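Local coordinates for Acarbose/maltose binding protein GacH (Streptomyces glaucescens, PDB 3K01) that binds acarbose and an acarbose homolog as the solute receptor of an ABC transporter, and probably recognises maltose-type sugars as well, at residues A[97-101]-A[102-106]; A[106-110]-A[111-115]; A[150-154]-A[155-159]; A[226-230]-A[231-235]. One frame throughout, in Å; residues are numbered along the deposited sequence.

Contact 1 of 4, residues A[97-101]-A[102-106]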
loop_
_atom_site.group_PDB
_atom_site.type_symbol
_atom_site.label_atom_id
_atom_site.label_comp_id
_atom_site.label_asym_id
_atom_site.label_seq_id
_atom_site.Cartn_x
_atom_site.Cartn_y
_atom_site.Cartn_z
ATOM N N ASP A 97 8.725 -6.498 10.265
ATOM C CA ASP A 97 8.572 -7.946 10.441
ATOM C C ASP A 97 9.984 -8.566 10.458
ATOM O O ASP A 97 10.402 -9.198 11.446
ATOM C CB ASP A 97 7.694 -8.489 9.294
ATOM C CG ASP A 97 7.332 -9.948 9.432
ATOM O OD1 ASP A 97 7.618 -10.553 10.489
ATOM O OD2 ASP A 97 6.750 -10.450 8.449
ATOM N N PHE A 98 10.746 -8.381 9.392
ATOM C CA PHE A 98 12.074 -9.017 9.292
ATOM C C PHE A 98 13.053 -8.402 10.286
ATOM O O PHE A 98 13.876 -9.123 10.852
ATOM C CB PHE A 98 12.631 -8.832 7.886
ATOM C CG PHE A 98 11.854 -9.526 6.778
ATOM C CD1 PHE A 98 11.041 -10.638 6.991
ATOM C CD2 PHE A 98 12.013 -9.063 5.495
ATOM C CE1 PHE A 98 10.359 -11.229 5.906
ATOM C CE2 PHE A 98 11.345 -9.645 4.414
ATOM C CZ PHE A 98 10.515 -10.729 4.630
ATOM N N ALA A 99 13.011 -7.091 10.502
ATOM C CA ALA A 99 13.989 -6.474 11.415
ATOM C C ALA A 99 13.744 -6.932 12.848
ATOM O O ALA A 99 14.715 -7.100 13.621
ATOM C CB ALA A 99 13.952 -4.967 11.317
ATOM N N SER A 100 12.479 -7.112 13.219
ATOM C CA SER A 100 12.127 -7.495 14.571
ATOM C C SER A 100 12.649 -8.858 14.954
ATOM O O SER A 100 12.698 -9.161 16.158
ATOM C CB SER A 100 10.611 -7.473 14.782
ATOM O OG SER A 100 10.008 -8.565 14.107
ATOM N N ILE A 101 12.985 -9.685 13.964
ATOM C CA ILE A 101 13.558 -11.025 14.221
ATOM C C ILE A 101 15.016 -11.136 13.781
ATOM O O ILE A 101 15.561 -12.226 13.648
ATOM C CB ILE A 101 12.684 -12.162 13.671
ATOM C CG1 ILE A 101 12.464 -12.004 12.164
ATOM C CG2 ILE A 101 11.341 -12.181 14.413
ATOM C CD1 ILE A 101 11.643 -13.142 11.559
ATOM N N GLY A 102 15.650 -9.977 13.627
ATOM C CA GLY A 102 17.106 -9.935 13.514
ATOM C C GLY A 102 17.638 -10.214 12.120
ATOM O O GLY A 102 18.842 -10.464 11.938
ATOM N N TYR A 103 16.793 -10.200 11.089
ATOM C CA TYR A 103 17.254 -10.618 9.761
ATOM C C TYR A 103 17.703 -9.506 8.802
ATOM O O TYR A 103 18.155 -9.823 7.690
ATOM C CB TYR A 103 16.173 -11.443 9.069
ATOM C CG TYR A 103 15.842 -12.767 9.704
ATOM C CD1 TYR A 103 16.759 -13.456 10.497
ATOM C CD2 TYR A 103 14.612 -13.355 9.453
ATOM C CE1 TYR A 103 16.389 -14.710 11.069
ATOM C CE2 TYR A 103 14.258 -14.578 9.997
ATOM C CZ TYR A 103 15.146 -15.240 10.788
ATOM O OH TYR A 103 14.805 -16.464 11.349
ATOM N N LEU A 104 17.588 -8.247 9.224
ATOM C CA LEU A 104 17.994 -7.126 8.370
ATOM C C LEU A 104 19.195 -6.383 8.902
ATOM O O LEU A 104 19.274 -6.101 10.103
ATOM C CB LEU A 104 16.821 -6.162 8.103
ATOM C CG LEU A 104 15.562 -6.774 7.474
ATOM C CD1 LEU A 104 14.562 -5.664 7.153
ATOM C CD2 LEU A 104 15.894 -7.593 6.235
ATOM N N ALA A 105 20.104 -6.044 7.997
ATOM C CA ALA A 105 21.261 -5.221 8.370
ATOM C C ALA A 105 20.840 -3.778 8.592
ATOM O O ALA A 105 20.098 -3.214 7.790
ATOM C CB ALA A 105 22.294 -5.264 7.244
ATOM N N PRO A 106 21.317 -3.137 9.663
ATOM C CA PRO A 106 20.993 -1.711 9.803
ATOM C C PRO A 106 21.788 -0.878 8.802
ATOM O O PRO A 106 22.953 -1.180 8.525
ATOM C CB PRO A 106 21.451 -1.400 11.233
ATOM C CG PRO A 106 22.574 -2.371 11.486
ATOM C CD PRO A 106 22.148 -3.644 10.779
HETATM O O HOH W 1 17.268 -7.036 11.946
#
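Phe98 and Leu104 form the apolar centre beside a Schellman motif that ends helix 92-100. Leu104 meets its partner with its whole branch, since CG lies 3.6 Å from Phe98 CB and both methyls are within 3.9 Å of that same atom. The Phe98 ring leads off from this pair to the ring of Phe74, while Tyr134 of strand 132-148 touches Leu104. Farther out, Ile101 lies over one face of the Tyr103 ring in a CH-pi contact: CG1 is 4.1 Å from the ring centroid, 29° off the normal. A chi1 of 58° puts CG1 of Ile101 between its backbone N and carbonyl carbon, and an extended chi2 carries CD1 to 3.4 Å from Tyr103 CE2. The polar edge is backbone. Tyr103 N donates to Phe98 O at 3.1 Å and 162°, and Ile101 N reaches that oxygen from the opposite face of its carbonyl plane. Gly102, with positive phi, turns the chain and gives its N-H to Ala99 O at 3.0 Å from above the carbonyl plane. Water 1 closes the outer edge, donating to Ala99 O at 3.1 Å and accepting from Leu104 N at 3.0 Å.

Contact 2 of 4, residues A[106-110]-A[111-115]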
loop_
_atom_site.group_PDB
_atom_site.type_symbol
_atom_site.label_atom_id
_atom_site.label_comp_id
_atom_site.label_asym_id
_atom_site.label_seq_id
_atom_site.Cartn_x
_atom_site.Cartn_y
_atom_site.Cartn_z
ATOM N N PRO A 106 21.317 -3.137 9.663
ATOM C CA PRO A 106 20.993 -1.711 9.803
ATOM C C PRO A 106 21.788 -0.878 8.802
ATOM O O PRO A 106 22.953 -1.180 8.525
ATOM C CB PRO A 106 21.451 -1.400 11.233
ATOM C CG PRO A 106 22.574 -2.371 11.486
ATOM C CD PRO A 106 22.148 -3.644 10.779
ATOM N N LEU A 107 21.181 0.177 8.280
ATOM C CA LEU A 107 21.772 0.930 7.197
ATOM C C LEU A 107 22.239 2.311 7.623
ATOM O O LEU A 107 22.885 3.003 6.841
ATOM C CB LEU A 107 20.781 1.028 6.028
ATOM C CG LEU A 107 20.315 -0.294 5.424
ATOM C CD1 LEU A 107 19.385 -0.040 4.236
ATOM C CD2 LEU A 107 21.473 -1.180 4.982
ATOM N N ASP A 108 21.912 2.747 8.843
ATOM C CA ASP A 108 22.407 4.068 9.290
ATOM C C ASP A 108 23.909 4.084 9.305
ATOM O O ASP A 108 24.554 3.102 9.648
ATOM C CB ASP A 108 21.877 4.416 10.666
ATOM C CG ASP A 108 20.390 4.287 10.732
ATOM O OD1 ASP A 108 19.669 5.207 10.245
ATOM O OD2 ASP A 108 19.969 3.190 11.154
ATOM N N GLY A 109 24.473 5.190 8.855
ATOM C CA GLY A 109 25.921 5.322 8.827
ATOM C C GLY A 109 26.558 4.384 7.826
ATOM O O GLY A 109 27.714 3.989 7.997
ATOM N N THR A 110 25.823 4.029 6.769
ATOM C CA THR A 110 26.362 3.242 5.666
ATOM C C THR A 110 26.127 3.948 4.365
ATOM O O THR A 110 25.244 4.808 4.273
ATOM C CB THR A 110 25.749 1.836 5.518
ATOM O OG1 THR A 110 24.459 1.938 4.885
ATOM C CG2 THR A 110 25.656 1.111 6.849
ATOM N N PRO A 111 26.910 3.598 3.349
ATOM C CA PRO A 111 26.779 4.217 2.027
ATOM C C PRO A 111 25.450 3.864 1.365
ATOM O O PRO A 111 25.136 4.386 0.295
ATOM C CB PRO A 111 27.936 3.599 1.240
ATOM C CG PRO A 111 28.956 3.277 2.275
ATOM C CD PRO A 111 28.186 2.876 3.500
ATOM N N ALA A 112 24.611 2.986 1.922
ATOM C CA ALA A 112 23.313 2.651 1.295
ATOM C C ALA A 112 22.341 3.828 1.213
ATOM O O ALA A 112 21.479 3.875 0.390
ATOM C CB ALA A 112 22.638 1.486 2.031
ATOM N N LEU A 113 22.464 4.758 2.135
ATOM C CA LEU A 113 21.497 5.798 2.339
ATOM C C LEU A 113 21.868 7.083 1.616
ATOM O O LEU A 113 21.188 7.997 1.683
ATOM C CB LEU A 113 21.281 6.045 3.869
ATOM C CG LEU A 113 20.836 4.847 4.714
ATOM C CD1 LEU A 113 20.491 5.311 6.082
ATOM C CD2 LEU A 113 19.625 4.141 4.068
ATOM N N ASP A 114 22.882 7.071 0.830
ATOM C CA ASP A 114 23.340 8.306 0.148
ATOM C C ASP A 114 22.261 9.129 -0.611
ATOM O O ASP A 114 22.390 10.332 -0.652
ATOM C CB ASP A 114 24.516 8.012 -0.803
ATOM C CG ASP A 114 25.765 7.496 -0.084
ATOM O OD1 ASP A 114 25.990 7.896 1.080
ATOM O OD2 ASP A 114 26.503 6.682 -0.694
ATOM N N ASP A 115 21.190 8.556 -1.136
ATOM C CA ASP A 115 20.158 9.460 -1.651
ATOM C C ASP A 115 19.056 9.675 -0.618
ATOM O O ASP A 115 18.295 8.749 -0.338
ATOM C CB ASP A 115 19.564 8.910 -2.949
ATOM C CG ASP A 115 20.533 8.992 -4.112
ATOM O OD1 ASP A 115 21.541 9.720 -3.998
ATOM O OD2 ASP A 115 20.368 8.365 -5.180
#
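The side chains of Leu107 and Leu113 cross at about a right angle. The CD2 methyl of Leu113 reaches Leu107 CB at 3.9 Å, while its other methyl, CD1, lies 3.4 Å from Leu107 O and passes on toward the backbone of Asp108. The two branches of Leu107 part company: CD1 approaches Leu113 CD2 at 4.2 Å, and CD2 lies 4.1 Å from Ala112 CB. Tyr313 of helix 309-320 touches Leu107, Thr110 and Ala112, whereas Leu113 packs on Thr133 and Val136 of strand 132-148. The carboxylate of Asp108 bonds to that strand, OD2 accepting from Thr133 N. The polar part of the contact is Thr110, whose hydroxyl works both ways: OG1 donates to Leu107 O at 2.7 Å, tilted 23° from the carbonyl plane, and accepts from Ala112 N at 3.1 Å with an angle of 152°. A chi1 of 78° sets OG1 between the backbone N and carbonyl carbon of Thr110, facing both partners. Two bonds thus fix the rotation of this hydroxyl. The outcome is a type II beta turn from Leu107 to Thr110 running directly into an ST turn at Thr110, within the loop between helices 92-100 and 121-125.

Contact 3 of 4, residues A[150-154]-A[155-159]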
loop_
_atom_site.group_PDB
_atom_site.type_symbol
_atom_site.label_atom_id
_atom_site.label_comp_id
_atom_site.label_asym_id
_atom_site.label_seq_id
_atom_site.Cartn_x
_atom_site.Cartn_y
_atom_site.Cartn_z
ATOM N N GLU A 150 -19.158 9.120 -16.599
ATOM C CA GLU A 150 -20.438 9.296 -17.270
ATOM C C GLU A 150 -21.584 9.227 -16.276
ATOM O O GLU A 150 -22.546 9.977 -16.400
ATOM C CB GLU A 150 -20.607 8.272 -18.375
ATOM C CG GLU A 150 -21.866 8.487 -19.198
ATOM C CD GLU A 150 -23.066 7.720 -18.706
ATOM O OE1 GLU A 150 -22.961 6.710 -17.956
ATOM O OE2 GLU A 150 -24.190 8.131 -19.097
ATOM N N LEU A 151 -21.527 8.304 -15.305
ATOM C CA LEU A 151 -22.615 8.245 -14.333
ATOM C C LEU A 151 -22.654 9.484 -13.460
ATOM O O LEU A 151 -23.725 10.025 -13.174
ATOM C CB LEU A 151 -22.536 6.972 -13.482
ATOM C CG LEU A 151 -22.826 5.659 -14.222
ATOM C CD1 LEU A 151 -22.572 4.472 -13.277
ATOM C CD2 LEU A 151 -24.269 5.605 -14.734
ATOM N N LEU A 152 -21.493 9.976 -13.048
ATOM C CA LEU A 152 -21.502 11.201 -12.246
ATOM C C LEU A 152 -21.965 12.399 -13.075
ATOM O O LEU A 152 -22.705 13.256 -12.575
ATOM C CB LEU A 152 -20.148 11.487 -11.600
ATOM C CG LEU A 152 -19.887 10.817 -10.227
ATOM C CD1 LEU A 152 -19.895 9.288 -10.288
ATOM C CD2 LEU A 152 -18.591 11.326 -9.612
ATOM N N THR A 153 -21.566 12.444 -14.341
ATOM C CA THR A 153 -21.955 13.552 -15.216
ATOM C C THR A 153 -23.446 13.495 -15.457
ATOM O O THR A 153 -24.138 14.533 -15.360
ATOM C CB THR A 153 -21.192 13.465 -16.541
ATOM O OG1 THR A 153 -19.816 13.633 -16.265
ATOM C CG2 THR A 153 -21.616 14.596 -17.494
ATOM N N LYS A 154 -23.985 12.307 -15.739
ATOM C CA LYS A 154 -25.413 12.178 -15.978
ATOM C C LYS A 154 -26.181 12.634 -14.742
ATOM O O LYS A 154 -27.215 13.320 -14.863
ATOM C CB LYS A 154 -25.767 10.750 -16.377
ATOM C CG LYS A 154 -27.242 10.560 -16.675
ATOM C CD LYS A 154 -27.452 9.358 -17.564
ATOM C CE LYS A 154 -28.832 9.392 -18.237
ATOM N NZ LYS A 154 -28.842 10.175 -19.498
ATOM N N ALA A 155 -25.666 12.315 -13.553
ATOM C CA ALA A 155 -26.338 12.662 -12.303
ATOM C C ALA A 155 -26.127 14.132 -11.929
ATOM O O ALA A 155 -26.816 14.647 -11.029
ATOM C CB ALA A 155 -25.839 11.762 -11.189
ATOM N N GLY A 156 -25.164 14.807 -12.552
ATOM C CA GLY A 156 -24.873 16.212 -12.272
ATOM C C GLY A 156 -24.022 16.478 -11.047
ATOM O O GLY A 156 -23.988 17.601 -10.529
ATOM N N VAL A 157 -23.295 15.466 -10.567
ATOM C CA VAL A 157 -22.599 15.634 -9.299
ATOM C C VAL A 157 -21.093 15.744 -9.483
ATOM O O VAL A 157 -20.537 15.231 -10.466
ATOM C CB VAL A 157 -22.901 14.485 -8.322
ATOM C CG1 VAL A 157 -24.392 14.360 -8.051
ATOM C CG2 VAL A 157 -22.344 13.174 -8.831
ATOM N N GLU A 158 -20.444 16.389 -8.515
ATOM C CA GLU A 158 -18.993 16.436 -8.444
ATOM C C GLU A 158 -18.496 15.186 -7.738
ATOM O O GLU A 158 -19.224 14.555 -6.975
ATOM C CB GLU A 158 -18.507 17.649 -7.641
ATOM C CG GLU A 158 -18.974 19.023 -8.133
ATOM C CD GLU A 158 -18.655 19.305 -9.591
ATOM O OE1 GLU A 158 -19.504 19.956 -10.254
ATOM O OE2 GLU A 158 -17.566 18.905 -10.076
ATOM N N VAL A 159 -17.237 14.842 -7.978
ATOM C CA VAL A 159 -16.597 13.767 -7.223
ATOM C C VAL A 159 -16.631 14.131 -5.736
ATOM O O VAL A 159 -16.228 15.224 -5.367
ATOM C CB VAL A 159 -15.104 13.631 -7.648
ATOM C CG1 VAL A 159 -14.422 12.537 -6.859
ATOM C CG2 VAL A 159 -15.017 13.408 -9.145
#
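Val157 N donates to Leu152 O at 3.0 Å with an angle of 159°, tilted moderately from the carbonyl plane, and this is the long backward reach that ends the helix. Gly156 N is bonded to Thr153 O at 3.0 Å, but less straight (138°) and from above the carbonyl plane. With an acceptor one residue before Leu152, the regular i to i-4 bond persists, from Ala155 N to Leu151 O at 3.0 Å, and the CB of Ala155 also rests 3.4 Å from that oxygen. Thr153 directs its hydroxyl back into the helix, where OG1 bonds to Lys149 O. The side chains of Leu152 and Val157 cross at about a right angle, with Leu152 CG 3.7 Å from Val157 CG2, the methyl that a chi1 of -58° places between the backbone N and carbonyl carbon of Val157. Leu152 CD2 extends further along the exit, 4.0 Å from Val159 CA and 4.2 Å from Val159 CG2. Ile173 of helix 163-177 and Tyr147 of strand 132-148 also touch Leu152, which is buried. Positive phi at Gly156, two backward bonds and an apolar contact between the residues joined by the longer one, Leu152 and Val157, fit a Schellman motif, here closing helix 149-155.

Contact 4 of 4, residues A[226-230]-A[231-235]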
loop_
_atom_site.group_PDB
_atom_site.type_symbol
_atom_site.label_atom_id
_atom_site.label_comp_id
_atom_site.label_asym_id
_atom_site.label_seq_id
_atom_site.Cartn_x
_atom_site.Cartn_y
_atom_site.Cartn_z
ATOM N N LYS A 226 -21.358 1.028 8.346
ATOM C CA LYS A 226 -22.720 0.493 8.433
ATOM C C LYS A 226 -23.756 1.503 7.942
ATOM O O LYS A 226 -24.724 1.120 7.277
ATOM C CB LYS A 226 -23.007 0.100 9.883
ATOM C CG LYS A 226 -24.335 -0.673 10.100
ATOM C CD LYS A 226 -24.468 -1.870 9.188
ATOM C CE LYS A 226 -25.586 -2.804 9.643
ATOM N NZ LYS A 226 -25.924 -3.842 8.608
ATOM N N ASP A 227 -23.550 2.771 8.238
ATOM C CA ASP A 227 -24.447 3.808 7.760
ATOM C C ASP A 227 -24.421 3.888 6.232
ATOM O O ASP A 227 -25.472 4.107 5.609
ATOM C CB ASP A 227 -24.108 5.188 8.354
ATOM C CG ASP A 227 -24.926 6.313 7.725
ATOM O OD1 ASP A 227 -26.133 6.388 7.995
ATOM O OD2 ASP A 227 -24.339 7.093 6.983
ATOM N N LEU A 228 -23.256 3.741 5.618
ATOM C CA LEU A 228 -23.207 3.818 4.161
ATOM C C LEU A 228 -24.065 2.742 3.517
ATOM O O LEU A 228 -24.780 2.981 2.534
ATOM C CB LEU A 228 -21.760 3.724 3.701
ATOM C CG LEU A 228 -20.996 5.046 3.840
ATOM C CD1 LEU A 228 -19.519 4.846 3.595
ATOM C CD2 LEU A 228 -21.499 6.099 2.847
ATOM N N VAL A 229 -24.066 1.568 4.098
ATOM C CA VAL A 229 -24.881 0.476 3.562
ATOM C C VAL A 229 -26.353 0.637 3.964
ATOM O O VAL A 229 -27.251 0.528 3.109
ATOM C CB VAL A 229 -24.299 -0.909 3.966
ATOM C CG1 VAL A 229 -25.148 -2.009 3.425
ATOM C CG2 VAL A 229 -22.844 -1.070 3.455
ATOM N N ASP A 230 -26.622 0.965 5.223
ATOM C CA ASP A 230 -28.014 1.104 5.679
ATOM C C ASP A 230 -28.736 2.175 4.882
ATOM O O ASP A 230 -29.920 2.023 4.567
ATOM C CB ASP A 230 -28.069 1.558 7.129
ATOM C CG ASP A 230 -27.827 0.464 8.103
ATOM O OD1 ASP A 230 -27.853 -0.729 7.738
ATOM O OD2 ASP A 230 -27.643 0.844 9.293
ATOM N N SER A 231 -28.047 3.272 4.588
ATOM C CA SER A 231 -28.658 4.412 3.887
ATOM C C SER A 231 -28.798 4.164 2.404
ATOM O O SER A 231 -29.380 5.011 1.710
ATOM C CB SER A 231 -27.816 5.674 4.091
ATOM O OG SER A 231 -26.572 5.517 3.417
ATOM N N LYS A 232 -28.265 3.051 1.909
ATOM C CA LYS A 232 -28.317 2.692 0.489
ATOM C C LYS A 232 -27.334 3.451 -0.386
ATOM O O LYS A 232 -27.378 3.293 -1.615
ATOM C CB LYS A 232 -29.743 2.775 -0.090
ATOM C CG LYS A 232 -30.740 1.904 0.694
ATOM C CD LYS A 232 -32.134 1.970 0.087
ATOM C CE LYS A 232 -32.711 3.348 0.241
ATOM N NZ LYS A 232 -33.878 3.531 -0.674
ATOM N N ALA A 233 -26.461 4.243 0.221
ATOM C CA ALA A 233 -25.384 4.873 -0.540
ATOM C C ALA A 233 -24.426 3.836 -1.106
ATOM O O ALA A 233 -23.790 4.079 -2.131
ATOM C CB ALA A 233 -24.629 5.847 0.314
ATOM N N ALA A 234 -24.296 2.712 -0.410
ATOM C CA ALA A 234 -23.324 1.682 -0.768
ATOM C C ALA A 234 -23.935 0.320 -0.679
ATOM O O ALA A 234 -24.910 0.102 0.069
ATOM C CB ALA A 234 -22.113 1.725 0.147
ATOM N N ILE A 235 -23.342 -0.614 -1.417
ATOM C CA ILE A 235 -23.639 -2.030 -1.250
ATOM C C ILE A 235 -22.330 -2.758 -0.905
ATOM O O ILE A 235 -21.234 -2.244 -1.114
ATOM C CB ILE A 235 -24.278 -2.659 -2.510
ATOM C CG1 ILE A 235 -23.428 -2.375 -3.758
ATOM C CG2 ILE A 235 -25.725 -2.174 -2.664
ATOM C CD1 ILE A 235 -23.879 -3.150 -5.006
HETATM O O HOH W 2 -27.291 -0.763 0.633
#
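The joint between helix 216-230 and strand 234-235 belongs to an elaborated beta-alpha-beta connection, in which strand 234-235 pairs in parallel with strand 180-183. The backbone N of Ser231 donates to Asp227 O at 2.9 Å in the last regular helical bond, and its hydroxyl OG donates to the same oxygen at 2.8 Å, the two donors arriving from opposite faces of the carbonyl plane. A chi1 of 68° folds OG back between the backbone N and carbonyl carbon of Ser231, toward the helix end. Ser231 OG also accepts a weak bond from Ala233 N at 3.4 Å, which gives the serine hydroxyl a weak link to the departing chain.

Lys232, with positive phi (77°), is the first residue to leave helical geometry; its N bonds to Val229 O at 3.0 Å, from above the carbonyl plane. Ala234 N then reaches back to Leu228 O at 3.0 Å, again above the plane, which ties the start of the strand to the last turn of the helix. Inside this turn Leu228 CB meets Ala234 CB at 4.1 Å, and the CD2 methyl of Leu228 touches Ala233 CB. Leu166 of helix 163-177 and Leu184 also touch Leu228, and the carboxylate of Asp227 is salt-bridged to Lys167. Water 2 donates to both Val229 O and Ala234 O, the latter at 2.6 Å. Beside it, Val229 CA directs its hydrogen almost straight (167°) at Ala234 O, 3.5 Å from CA to oxygen.

All four contacts are partly buried, with centres about 20 to 28 Å from that of the chain, contact 1 nearest and contact 3 farthest; each combines buried apolar with exposed turn residues. Contacts 1 and 2 share Pro106 and pack on strand 132-148; contacts 3 and 4, across the chain's centre, both pack on helix 163-177, consistent with the two lobes of a solute-binding protein. Contacts 1, 3 and 4 end helices through a positive-phi residue, glycine in the first two and lysine in contact 4. Side-chain hydroxyls cross the junction in contacts 2 and 4, waters bridge contacts 1 and 4, and contact 3 uses backbone bonds and aliphatic packing. Contact 1 alone adds an aromatic face.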